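PDB 5FCY: Red carotenoid protein (RCP) from Nostoc sp., which binds beta-carotene and related carotenoids in a soluble all-helical domain and probably serves in cyanobacterial photoprotection. Local coordinates for residues 21-32 with 117-127. Residues are numbered along the deposited sequence; the frame is centred on the assembly and turned at random.
Sequences LDVDEQLALFWF and FPADYKLSSES. With BCR (beta-carotene), chain B.
The Phe-117 ring is covered on both faces: the five-membered ring of Trp-31 stacks on one, centroids 3.7 Å apart, and Pro-118 CD lies over the other toward its rim. Ala-28 CA meets the Phe-117 edge in plane, and the CZ end of Phe-117 points toward the face of Phe-32 in an offset edge-to-face pair, planes at 85°. Leu-123 CD2 touches both Ala-28 CB and Phe-32 CD2. With CG anti to the backbone N (chi1 -163°), the Tyr-121 ring reaches the helix, receiving Glu-25 OE1 at its edge and BCR C33 over one face, 4.0 Å above the plane. The ring of Phe-30 carries the polyene on one face, BCR C16 3.6 Å above its centre; an alanine here would probably leave one side of the polyene around C14 to C17 without this aromatic face. Bent at chi2 (70°), Glu-25 turns its carboxylate to the 117-127 segment. Glu-25 OE2 accepts from Ser-124 N on its syn lone pair (2.9 Å) and from Ser-127 OG on its anti one (2.6 Å); Glu-25 OE1 accepts from Tyr-121 OH. Three donors would favour a charged carboxylate, fastening the segment leading into helix 125-136 to helix 23-35, beside the pocket's aromatic wall.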
# COMPACT_ATOMS: atom_id res chain seq x y z
N LEU A 21 3.39 -12.56 1.97
CA LEU A 21 2.68 -12.42 3.22
C LEU A 21 1.17 -12.46 2.99
O LEU A 21 0.68 -12.34 1.86
CB LEU A 21 3.07 -11.10 3.90
CG LEU A 21 4.56 -10.78 3.97
CD1 LEU A 21 4.78 -9.42 4.62
CD2 LEU A 21 5.33 -11.87 4.72
N ASP A 22 0.43 -12.65 4.08
CA ASP A 22 -1.02 -12.50 4.02
C ASP A 22 -1.38 -11.06 3.67
O ASP A 22 -0.61 -10.12 3.91
CB ASP A 22 -1.65 -12.90 5.35
CG ASP A 22 -1.48 -14.38 5.67
OD1 ASP A 22 -1.49 -15.20 4.72
OD2 ASP A 22 -1.34 -14.73 6.86
N VAL A 23 -2.57 -10.89 3.09
CA VAL A 23 -2.99 -9.57 2.61
C VAL A 23 -2.97 -8.56 3.75
O VAL A 23 -2.45 -7.45 3.60
CB VAL A 23 -4.39 -9.66 1.96
CG1 VAL A 23 -4.89 -8.28 1.56
CG2 VAL A 23 -4.33 -10.57 0.76
N ASP A 24 -3.56 -8.92 4.89
CA ASP A 24 -3.56 -8.01 6.03
C ASP A 24 -2.14 -7.79 6.55
O ASP A 24 -1.79 -6.67 6.95
CB ASP A 24 -4.46 -8.56 7.13
CG ASP A 24 -5.93 -8.32 6.86
OD1 ASP A 24 -6.24 -7.64 5.86
OD2 ASP A 24 -6.77 -8.81 7.64
N GLU A 25 -1.31 -8.83 6.55
CA GLU A 25 0.08 -8.67 6.93
C GLU A 25 0.80 -7.70 5.99
O GLU A 25 1.61 -6.89 6.43
CB GLU A 25 0.78 -10.03 6.92
CG GLU A 25 2.17 -10.03 7.53
CD GLU A 25 2.14 -9.85 9.04
OE1 GLU A 25 1.03 -9.75 9.60
OE2 GLU A 25 3.22 -9.81 9.66
N GLN A 26 0.50 -7.78 4.69
CA GLN A 26 1.08 -6.84 3.74
C GLN A 26 0.69 -5.41 4.07
O GLN A 26 1.53 -4.51 4.08
CB GLN A 26 0.64 -7.20 2.31
CG GLN A 26 1.24 -8.49 1.77
CD GLN A 26 0.95 -8.70 0.29
OE1 GLN A 26 1.20 -7.82 -0.54
NE2 GLN A 26 0.42 -9.87 -0.06
N LEU A 27 -0.60 -5.18 4.32
CA LEU A 27 -1.07 -3.84 4.64
C LEU A 27 -0.44 -3.33 5.93
O LEU A 27 -0.15 -2.14 6.06
CB LEU A 27 -2.59 -3.83 4.73
CG LEU A 27 -3.34 -3.89 3.40
CD1 LEU A 27 -4.76 -4.38 3.59
CD2 LEU A 27 -3.33 -2.52 2.73
N ALA A 28 -0.23 -4.23 6.90
CA ALA A 28 0.40 -3.83 8.15
C ALA A 28 1.83 -3.37 7.92
O ALA A 28 2.25 -2.32 8.42
CB ALA A 28 0.36 -4.98 9.15
N LEU A 29 2.60 -4.14 7.15
CA LEU A 29 3.97 -3.75 6.83
C LEU A 29 4.00 -2.40 6.14
O LEU A 29 4.81 -1.53 6.49
CB LEU A 29 4.62 -4.82 5.95
CG LEU A 29 6.07 -4.56 5.54
CD1 LEU A 29 6.97 -4.51 6.75
CD2 LEU A 29 6.52 -5.64 4.57
N PHE A 30 3.12 -2.20 5.16
CA PHE A 30 3.08 -0.93 4.44
C PHE A 30 2.77 0.23 5.39
O PHE A 30 3.30 1.33 5.23
CB PHE A 30 2.03 -1.01 3.32
CG PHE A 30 2.34 -0.19 2.09
CD1 PHE A 30 3.61 0.30 1.83
CD2 PHE A 30 1.34 0.08 1.17
CE1 PHE A 30 3.87 1.04 0.69
CE2 PHE A 30 1.59 0.82 0.03
CZ PHE A 30 2.86 1.30 -0.21
N TRP A 31 1.90 -0.01 6.38
CA TRP A 31 1.51 1.05 7.30
C TRP A 31 2.66 1.44 8.22
O TRP A 31 2.89 2.63 8.46
CB TRP A 31 0.30 0.60 8.13
CG TRP A 31 0.05 1.45 9.33
CD1 TRP A 31 0.37 1.16 10.62
CD2 TRP A 31 -0.56 2.75 9.35
NE1 TRP A 31 -0.00 2.18 11.45
CE2 TRP A 31 -0.58 3.17 10.70
CE3 TRP A 31 -1.09 3.59 8.37
CZ2 TRP A 31 -1.11 4.40 11.08
CZ3 TRP A 31 -1.62 4.80 8.75
CH2 TRP A 31 -1.63 5.20 10.10
N PHE A 32 3.38 0.45 8.77
CA PHE A 32 4.47 0.77 9.68
C PHE A 32 5.61 1.47 8.95
O PHE A 32 6.21 2.40 9.49
CB PHE A 32 4.96 -0.50 10.37
CG PHE A 32 4.04 -0.98 11.45
CD1 PHE A 32 3.94 -0.29 12.65
CD2 PHE A 32 3.27 -2.12 11.27
CE1 PHE A 32 3.09 -0.73 13.65
CE2 PHE A 32 2.42 -2.56 12.27
CZ PHE A 32 2.34 -1.86 13.46
N PHE A 117 -6.16 2.11 11.67
CA PHE A 117 -5.26 0.99 11.88
C PHE A 117 -5.31 0.54 13.33
O PHE A 117 -5.37 1.38 14.24
CB PHE A 117 -3.83 1.39 11.52
CG PHE A 117 -2.84 0.26 11.56
CD1 PHE A 117 -2.57 -0.49 10.43
CD2 PHE A 117 -2.16 -0.05 12.73
CE1 PHE A 117 -1.66 -1.53 10.47
CE2 PHE A 117 -1.25 -1.08 12.77
CZ PHE A 117 -1.00 -1.82 11.64
N PRO A 118 -5.29 -0.76 13.63
CA PRO A 118 -5.47 -1.20 15.02
C PRO A 118 -4.17 -1.16 15.81
O PRO A 118 -3.11 -1.59 15.33
CB PRO A 118 -5.99 -2.63 14.87
CG PRO A 118 -5.34 -3.11 13.62
CD PRO A 118 -5.19 -1.91 12.71
N ALA A 119 -4.26 -0.64 17.04
CA ALA A 119 -3.08 -0.51 17.89
C ALA A 119 -2.45 -1.86 18.19
O ALA A 119 -1.22 -1.99 18.23
CB ALA A 119 -3.44 0.20 19.19
N ASP A 120 -3.28 -2.88 18.43
CA ASP A 120 -2.80 -4.15 18.97
C ASP A 120 -2.26 -5.10 17.91
O ASP A 120 -2.12 -6.30 18.18
CB ASP A 120 -3.93 -4.84 19.74
CG ASP A 120 -5.00 -5.38 18.83
OD1 ASP A 120 -5.39 -4.66 17.88
OD2 ASP A 120 -5.45 -6.53 19.05
N TYR A 121 -1.95 -4.60 16.71
CA TYR A 121 -1.40 -5.44 15.66
C TYR A 121 0.12 -5.43 15.75
O TYR A 121 0.74 -4.36 15.76
CB TYR A 121 -1.85 -4.97 14.27
CG TYR A 121 -1.65 -6.02 13.20
CD1 TYR A 121 -0.42 -6.20 12.60
CD2 TYR A 121 -2.69 -6.85 12.81
CE1 TYR A 121 -0.22 -7.16 11.63
CE2 TYR A 121 -2.51 -7.81 11.84
CZ TYR A 121 -1.28 -7.97 11.25
OH TYR A 121 -1.10 -8.93 10.28
N LYS A 122 0.72 -6.61 15.85
CA LYS A 122 2.16 -6.76 15.89
C LYS A 122 2.62 -7.55 14.67
O LYS A 122 1.97 -8.53 14.27
CB LYS A 122 2.62 -7.47 17.17
CG LYS A 122 2.38 -6.64 18.43
CD LYS A 122 2.87 -7.36 19.67
CE LYS A 122 2.62 -6.52 20.92
NZ LYS A 122 3.07 -7.21 22.16
N LEU A 123 3.73 -7.12 14.07
CA LEU A 123 4.21 -7.76 12.86
C LEU A 123 4.77 -9.14 13.15
O LEU A 123 5.39 -9.37 14.20
CB LEU A 123 5.28 -6.89 12.20
CG LEU A 123 4.85 -5.50 11.71
CD1 LEU A 123 6.02 -4.80 11.05
CD2 LEU A 123 3.67 -5.60 10.75
N SER A 124 4.55 -10.06 12.22
CA SER A 124 5.16 -11.38 12.30
C SER A 124 6.68 -11.26 12.37
O SER A 124 7.26 -10.23 12.04
CB SER A 124 4.75 -12.22 11.09
OG SER A 124 5.63 -13.32 10.92
N SER A 125 7.31 -12.36 12.79
CA SER A 125 8.77 -12.40 12.81
C SER A 125 9.34 -12.11 11.43
O SER A 125 10.34 -11.39 11.30
CB SER A 125 9.25 -13.76 13.32
OG SER A 125 10.66 -13.85 13.29
N GLU A 126 8.72 -12.67 10.39
CA GLU A 126 9.18 -12.45 9.02
C GLU A 126 9.02 -11.00 8.61
O GLU A 126 9.93 -10.42 8.00
CB GLU A 126 8.41 -13.37 8.07
CG GLU A 126 8.93 -13.38 6.64
CD GLU A 126 8.09 -14.24 5.71
OE1 GLU A 126 7.14 -14.89 6.19
OE2 GLU A 126 8.39 -14.27 4.50
N SER A 127 7.88 -10.39 8.94
CA SER A 127 7.63 -9.01 8.53
C SER A 127 8.59 -8.04 9.19
O SER A 127 9.17 -7.17 8.53
CB SER A 127 6.18 -8.63 8.84
OG SER A 127 5.28 -9.39 8.06
C1 BCR B . -7.31 -4.20 9.41
C2 BCR B . -7.30 -5.09 10.65
C3 BCR B . -6.41 -6.33 10.52
C4 BCR B . -5.19 -6.06 9.66
C5 BCR B . -4.94 -4.57 9.55
C6 BCR B . -5.90 -3.82 9.00
C7 BCR B . -5.67 -2.67 8.06
C8 BCR B . -4.48 -2.22 7.61
C9 BCR B . -4.38 -1.07 6.67
C10 BCR B . -3.15 -0.63 6.28
C11 BCR B . -2.90 0.49 5.36
C33 BCR B . -3.68 -4.01 10.12
C31 BCR B . -8.17 -2.98 9.73
C32 BCR B . -7.92 -5.00 8.27
C34 BCR B . -5.66 -0.43 6.18
C12 BCR B . -1.64 0.83 5.03
C13 BCR B . -1.32 1.94 4.10
C14 BCR B . -0.02 2.21 3.83
C15 BCR B . 0.45 3.28 2.92
C16 BCR B . 1.75 3.51 2.72
C17 BCR B . 2.16 4.58 1.80
C18 BCR B . 3.44 4.91 1.53
C19 BCR B . 3.68 6.01 0.57
C20 BCR B . 4.89 6.40 0.14
C21 BCR B . 5.01 7.50 -0.82
C22 BCR B . 6.20 7.96 -1.27
C23 BCR B . 6.19 9.10 -2.22
C24 BCR B . 7.31 9.71 -2.64
C25 BCR B . 7.32 10.87 -3.58
C26 BCR B . 6.21 11.46 -4.04
C27 BCR B . 5.99 11.51 -5.54
C28 BCR B . 7.34 11.47 -6.24
C29 BCR B . 8.42 12.16 -5.41
C30 BCR B . 8.62 11.47 -4.07
C35 BCR B . -2.47 2.69 3.49
C36 BCR B . 4.56 4.15 2.20
C37 BCR B . 7.45 7.30 -0.75
C38 BCR B . 5.25 12.16 -3.12
C39 BCR B . 9.09 12.47 -3.02
C40 BCR B . 9.70 10.40 -4.24
O HOH W 1 1.48 -10.60 12.78